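PDB 6RTE: cytochrome c from Pseudomonas aeruginosa, which oxidises dihydro-heme d1 in heme d1 biosynthesis, joining a cytochrome c domain, probably for electron transfer, to an eight-bladed beta-propeller. Local coordinates for residues Val79-Arg84 with Gly91-Leu96. Residues are numbered along the deposited sequence; the frame is centred on the assembly and turned at random.
Sequences VILHGR and GFAGQL. With HEC (heme c), chain C.
Phe-92 and Ala-93 bind the last turn of helix 73-82 through their backbone amides. Phe-92 N donates to Ile-80 O (2.9 Å, N-H...O 138°) and Ala-93 N to Leu-81 O (2.9 Å, 150°), the latter on a lone pair of the carbonyl, so successive carbonyls at the helix C-terminus are taken up by the returning chain. The backbones pack directly against each other here: Gly-91 CA lies 3.1 Å from Leu-81 O. Gly-83, just past the helix end, has a positive phi while its N still donates to Val-79 O.

Apolar contacts flank these bonds. Leu-81 CD2 meets Leu-96 CD1 at 3.8 Å, the two side chains crossing at a slant, and Leu-81 CB lies 4.3 Å from Ala-93 CB.

Ile-80 and Phe-92 both reach the heme c macrocycle, while Arg-84 meets its propionates. Phe-92 sets its ring edge toward Ile-80 O and brings CZ to 3.6 Å from the methine carbon CHC, with the terminal methyl CBB of a thioether-bearing arm over the centre of one ring face. Ile-80 CD1 touches the methyl CMB. Arg-84 extends from the backbone (chi1 -169°) and then bends at chi3, which carries its guanidinium to both propionates: NH1 donates nearly straight to O2D (2.8 Å), while NH1 and NH2 both reach O2A, which lies in the guanidinium plane.

Arg-198 also bonds the heme, and Tyr-178 adds a weak bond to Arg-84 NH1. Ile-80 packs on Val-105, Leu-81 on Ala-101, and Leu-96 on Ala-101 and Leu-104, so the end of helix 73-82 and the loop after it lie against helix 98-109 of the cytochrome c domain.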
loop_
_atom_site.group_PDB
_atom_site.type_symbol
_atom_site.label_atom_id
_atom_site.label_comp_id
_atom_site.label_asym_id
_atom_site.label_seq_id
_atom_site.Cartn_x
_atom_site.Cartn_y
_atom_site.Cartn_z
ATOM N N VAL A 79 6.178 -14.835 19.784
ATOM C CA VAL A 79 5.679 -15.655 18.690
ATOM C C VAL A 79 6.446 -16.970 18.613
ATOM O O VAL A 79 5.857 -18.037 18.394
ATOM C CB VAL A 79 5.761 -14.881 17.359
ATOM C CG1 VAL A 79 5.366 -15.782 16.203
ATOM C CG2 VAL A 79 4.867 -13.653 17.393
ATOM N N ILE A 80 7.770 -16.917 18.786
ATOM C CA ILE A 80 8.573 -18.134 18.722
ATOM C C ILE A 80 8.212 -19.079 19.863
ATOM O O ILE A 80 8.230 -20.306 19.702
ATOM C CB ILE A 80 10.074 -17.784 18.748
ATOM C CG1 ILE A 80 10.469 -17.045 17.470
ATOM C CG2 ILE A 80 10.908 -19.051 18.953
ATOM C CD1 ILE A 80 11.860 -16.418 17.532
ATOM N N LEU A 81 7.890 -18.532 21.034
ATOM C CA LEU A 81 7.688 -19.379 22.204
ATOM C C LEU A 81 6.275 -19.944 22.259
ATOM O O LEU A 81 6.088 -21.131 22.553
ATOM C CB LEU A 81 7.992 -18.592 23.480
ATOM C CG LEU A 81 9.466 -18.261 23.699
ATOM C CD1 LEU A 81 9.637 -17.356 24.900
ATOM C CD2 LEU A 81 10.281 -19.536 23.861
ATOM N N HIS A 82 5.271 -19.115 21.980
ATOM C CA HIS A 82 3.880 -19.508 22.149
ATOM C C HIS A 82 3.132 -19.631 20.833
ATOM O O HIS A 82 1.995 -20.119 20.828
ATOM C CB HIS A 82 3.175 -18.496 23.058
ATOM C CG HIS A 82 3.879 -18.281 24.360
ATOM N ND1 HIS A 82 4.350 -17.048 24.758
ATOM C CD2 HIS A 82 4.223 -19.151 25.340
ATOM C CE1 HIS A 82 4.939 -17.165 25.935
ATOM N NE2 HIS A 82 4.875 -18.431 26.309
ATOM N N GLY A 83 3.743 -19.228 19.724
ATOM C CA GLY A 83 3.099 -19.313 18.441
ATOM C C GLY A 83 2.154 -18.154 18.228
ATOM O O GLY A 83 1.941 -17.303 19.094
ATOM N N ARG A 84 1.576 -18.125 17.033
ATOM C CA ARG A 84 0.610 -17.098 16.690
ATOM C C ARG A 84 -0.786 -17.693 16.736
ATOM O O ARG A 84 -1.047 -18.677 16.024
ATOM C CB ARG A 84 0.900 -16.532 15.308
ATOM C CG ARG A 84 0.110 -15.285 14.997
ATOM C CD ARG A 84 0.767 -14.535 13.877
ATOM N NE ARG A 84 1.785 -13.598 14.343
ATOM C CZ ARG A 84 2.665 -13.007 13.542
ATOM N NH1 ARG A 84 2.661 -13.276 12.244
ATOM N NH2 ARG A 84 3.540 -12.153 14.029
ATOM N N GLY A 91 4.030 -22.613 18.873
ATOM C CA GLY A 91 5.040 -22.241 19.839
ATOM C C GLY A 91 6.089 -23.324 20.026
ATOM O O GLY A 91 5.850 -24.512 19.807
ATOM N N PHE A 92 7.278 -22.890 20.446
ATOM C CA PHE A 92 8.405 -23.782 20.658
ATOM C C PHE A 92 8.898 -23.743 22.100
ATOM O O PHE A 92 9.986 -24.259 22.388
ATOM C CB PHE A 92 9.551 -23.424 19.705
ATOM C CG PHE A 92 9.280 -23.776 18.267
ATOM C CD1 PHE A 92 8.552 -22.922 17.454
ATOM C CD2 PHE A 92 9.762 -24.956 17.729
ATOM C CE1 PHE A 92 8.298 -23.244 16.136
ATOM C CE2 PHE A 92 9.517 -25.284 16.407
ATOM C CZ PHE A 92 8.785 -24.428 15.610
ATOM N N ALA A 93 8.133 -23.136 23.007
ATOM C CA ALA A 93 8.547 -23.057 24.406
ATOM C C ALA A 93 8.947 -24.428 24.940
ATOM O O ALA A 93 9.899 -24.548 25.724
ATOM C CB ALA A 93 7.418 -22.463 25.250
ATOM N N GLY A 94 8.233 -25.474 24.525
ATOM C CA GLY A 94 8.536 -26.817 24.984
ATOM C C GLY A 94 9.784 -27.424 24.381
ATOM O O GLY A 94 10.274 -28.430 24.908
ATOM N N GLN A 95 10.314 -26.839 23.305
ATOM C CA GLN A 95 11.484 -27.383 22.630
ATOM C C GLN A 95 12.768 -26.615 22.918
ATOM O O GLN A 95 13.854 -27.179 22.743
ATOM C CB GLN A 95 11.271 -27.402 21.108
ATOM C CG GLN A 95 10.229 -28.394 20.620
ATOM C CD GLN A 95 8.826 -27.816 20.603
ATOM O OE1 GLN A 95 8.314 -27.364 21.629
ATOM N NE2 GLN A 95 8.199 -27.826 19.434
ATOM N N LEU A 96 12.683 -25.352 23.338
ATOM C CA LEU A 96 13.880 -24.548 23.544
ATOM C C LEU A 96 13.677 -23.601 24.720
ATOM O O LEU A 96 12.561 -23.137 24.978
ATOM C CB LEU A 96 14.245 -23.774 22.272
ATOM C CG LEU A 96 13.148 -22.969 21.577
ATOM C CD1 LEU A 96 13.051 -21.574 22.168
ATOM C CD2 LEU A 96 13.404 -22.903 20.079
HETATM FE FE HEC C . 7.536 -19.412 12.033
HETATM C CHA HEC C . 5.551 -16.731 11.566
HETATM C CHB HEC C . 9.837 -17.467 13.706
HETATM C CHC HEC C . 9.411 -22.245 12.826
HETATM C CHD HEC C . 5.639 -21.292 9.971
HETATM N NA HEC C . 7.679 -17.491 12.549
HETATM C C1A HEC C . 6.731 -16.544 12.248
HETATM C C2A HEC C . 7.148 -15.289 12.758
HETATM C C3A HEC C . 8.344 -15.493 13.361
HETATM C C4A HEC C . 8.684 -16.863 13.228
HETATM C CMA HEC C . 9.168 -14.440 14.038
HETATM C CAA HEC C . 6.402 -13.977 12.645
HETATM C CBA HEC C . 6.793 -13.310 11.315
HETATM C CGA HEC C . 6.070 -12.030 10.975
HETATM O O1A HEC C . 6.237 -11.512 9.842
HETATM O O2A HEC C . 5.310 -11.485 11.784
HETATM N NB HEC C . 9.316 -19.779 13.081
HETATM C C1B HEC C . 10.072 -18.852 13.662
HETATM C C2B HEC C . 11.205 -19.473 14.266
HETATM C C3B HEC C . 11.110 -20.819 14.044
HETATM C C4B HEC C . 9.865 -20.993 13.265
HETATM C CMB HEC C . 12.290 -18.757 15.014
HETATM C CAB HEC C . 11.963 -21.969 14.460
HETATM C CBB HEC C . 12.430 -21.762 15.900
HETATM N NC HEC C . 7.540 -21.433 11.510
HETATM C C1C HEC C . 8.370 -22.420 11.920
HETATM C C2C HEC C . 7.988 -23.623 11.289
HETATM C C3C HEC C . 6.893 -23.355 10.478
HETATM C C4C HEC C . 6.638 -21.959 10.619
HETATM C CMC HEC C . 8.686 -24.932 11.507
HETATM C CAC HEC C . 6.103 -24.203 9.560
HETATM C CBC HEC C . 5.227 -25.324 10.106
HETATM N ND HEC C . 5.968 -19.092 11.013
HETATM C C1D HEC C . 5.326 -19.961 10.229
HETATM C C2D HEC C . 4.153 -19.328 9.610
HETATM C C3D HEC C . 4.116 -18.067 10.049
HETATM C C4D HEC C . 5.283 -17.930 10.929
HETATM C CMD HEC C . 3.177 -19.979 8.667
HETATM C CAD HEC C . 3.103 -17.011 9.682
HETATM C CBD HEC C . 1.889 -17.059 10.614
HETATM C CGD HEC C . 0.854 -16.008 10.287
HETATM O O1D HEC C . 0.007 -16.238 9.411
HETATM O O2D HEC C . 0.821 -14.918 10.876
#